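PDB 4ZEJ: metallo-beta-lactamase from Pseudomonas stutzeri, which probably hydrolyses the beta-lactam ring of antibiotics to give substituted beta-amino acids, using zinc ions bound in its active site. Local coordinates for residues G127-F132 against V143-P148. Residues are numbered along the deposited sequence; the frame is centred on the assembly and turned at random.
Sequences GLIEVF and VVVWLP
An antiparallel beta hairpin with a long connecting loop pairs E130 with W146 and F132 with V144, both hydrogen-bonded pairs, in the second sheet of the metallo-beta-lactamase alpha-beta/beta-alpha sandwich. E130 N gives its hydrogen to W146 O at 2.9 Å, and W146 N returns the bond to E130 O; F132 and V144 likewise exchange N-H to O bonds both ways. V131 and V145 form the non-hydrogen-bonded pair between them.

The two faces of the hairpin differ. On one, I129 straddles the pairing: its CG2 meets V145 CG1, anti to its own N (chi1 173°), at 3.6 Å. The other branch, I129 CG1, lies 3.7 Å from L147 CD2. Further along, V131 CG1 touches V143 CG2. This is the inner side of the sandwich, where F44 and V46 of the first sheet pack on I129 and V145. The other face mixes E130, W146, F132 and V144. E130 runs alongside W146, its OE1 3.4 Å from CD1 at the indole edge, with carboxylate and ring planes 58° apart, while Y189 meets the same indole. V144 CG2 sits at the edge of the F132 ring.

Just before strand 129-132, the P148 ring lies against two carbonyl oxygens, CD 3.5 Å from L128 O and CG 3.6 Å from G127 O. The V143 end adjoins the zinc site: its side chain is about 7 Å from that of the zinc ligand H76, and its backbone is hydrogen-bonded to T75.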
# COMPACT_ATOMS: atom_id res chain seq x y z
N GLY A 127 13.64 6.77 -9.83
CA GLY A 127 13.47 7.77 -8.76
C GLY A 127 12.05 8.27 -8.51
O GLY A 127 11.83 8.99 -7.55
N LEU A 128 11.09 7.89 -9.36
CA LEU A 128 9.70 8.35 -9.23
C LEU A 128 9.05 7.81 -7.96
O LEU A 128 8.24 8.49 -7.33
CB LEU A 128 8.89 7.90 -10.44
CG LEU A 128 7.39 8.23 -10.51
CD1 LEU A 128 7.17 9.70 -10.73
CD2 LEU A 128 6.72 7.42 -11.61
N ILE A 129 9.40 6.58 -7.61
CA ILE A 129 8.79 5.87 -6.50
C ILE A 129 9.91 5.43 -5.57
O ILE A 129 10.84 4.73 -5.99
CB ILE A 129 7.99 4.66 -7.02
CG1 ILE A 129 6.75 5.15 -7.79
CG2 ILE A 129 7.55 3.75 -5.88
CD1 ILE A 129 6.18 4.15 -8.77
N GLU A 130 9.83 5.88 -4.32
CA GLU A 130 10.78 5.49 -3.30
C GLU A 130 10.08 4.60 -2.28
O GLU A 130 8.98 4.92 -1.85
CB GLU A 130 11.39 6.71 -2.63
CG GLU A 130 12.14 7.61 -3.62
CD GLU A 130 12.88 8.77 -2.97
OE1 GLU A 130 12.75 8.99 -1.75
OE2 GLU A 130 13.60 9.47 -3.71
N VAL A 131 10.74 3.50 -1.92
CA VAL A 131 10.22 2.53 -0.93
C VAL A 131 11.12 2.62 0.30
O VAL A 131 12.34 2.55 0.18
CB VAL A 131 10.22 1.11 -1.51
CG1 VAL A 131 9.65 0.10 -0.51
CG2 VAL A 131 9.41 1.07 -2.80
N PHE A 132 10.51 2.78 1.48
CA PHE A 132 11.24 2.97 2.72
C PHE A 132 10.65 2.11 3.82
O PHE A 132 9.43 2.04 3.97
CB PHE A 132 11.18 4.44 3.13
CG PHE A 132 11.80 4.74 4.46
CD1 PHE A 132 13.18 4.74 4.62
CD2 PHE A 132 11.01 5.05 5.56
CE1 PHE A 132 13.76 5.03 5.84
CE2 PHE A 132 11.57 5.34 6.79
CZ PHE A 132 12.96 5.33 6.93
N VAL A 143 6.17 -1.40 4.60
CA VAL A 143 6.95 -0.31 4.02
C VAL A 143 6.00 0.78 3.57
O VAL A 143 4.80 0.54 3.33
CB VAL A 143 7.83 -0.76 2.83
CG1 VAL A 143 8.88 -1.76 3.31
CG2 VAL A 143 7.01 -1.38 1.70
N VAL A 144 6.55 1.98 3.44
CA VAL A 144 5.82 3.14 2.93
C VAL A 144 6.42 3.51 1.57
O VAL A 144 7.56 3.13 1.25
CB VAL A 144 5.81 4.32 3.94
CG1 VAL A 144 5.20 3.88 5.27
CG2 VAL A 144 7.20 4.91 4.15
N VAL A 145 5.63 4.22 0.78
CA VAL A 145 5.98 4.61 -0.59
C VAL A 145 5.86 6.13 -0.67
O VAL A 145 4.79 6.69 -0.41
CB VAL A 145 5.10 3.91 -1.65
CG1 VAL A 145 5.36 4.44 -3.06
CG2 VAL A 145 5.34 2.42 -1.61
N TRP A 146 6.98 6.77 -0.99
CA TRP A 146 7.08 8.21 -1.13
C TRP A 146 7.15 8.55 -2.60
O TRP A 146 7.90 7.89 -3.37
CB TRP A 146 8.32 8.73 -0.38
CG TRP A 146 8.67 10.19 -0.57
CD1 TRP A 146 9.80 10.67 -1.14
CD2 TRP A 146 7.90 11.33 -0.17
NE1 TRP A 146 9.79 12.05 -1.14
CE2 TRP A 146 8.64 12.48 -0.54
CE3 TRP A 146 6.66 11.50 0.46
CZ2 TRP A 146 8.17 13.78 -0.30
CZ3 TRP A 146 6.20 12.80 0.70
CH2 TRP A 146 6.96 13.92 0.33
N LEU A 147 6.37 9.55 -2.98
CA LEU A 147 6.29 10.03 -4.35
C LEU A 147 6.84 11.46 -4.34
O LEU A 147 6.08 12.41 -4.15
CB LEU A 147 4.85 9.96 -4.85
CG LEU A 147 4.21 8.56 -4.70
CD1 LEU A 147 2.77 8.59 -5.16
CD2 LEU A 147 4.98 7.50 -5.47
N PRO A 148 8.17 11.62 -4.52
CA PRO A 148 8.78 12.95 -4.37
C PRO A 148 8.22 14.03 -5.29
O PRO A 148 8.16 15.19 -4.89
CB PRO A 148 10.27 12.70 -4.66
CG PRO A 148 10.37 11.34 -5.23
CD PRO A 148 9.18 10.57 -4.74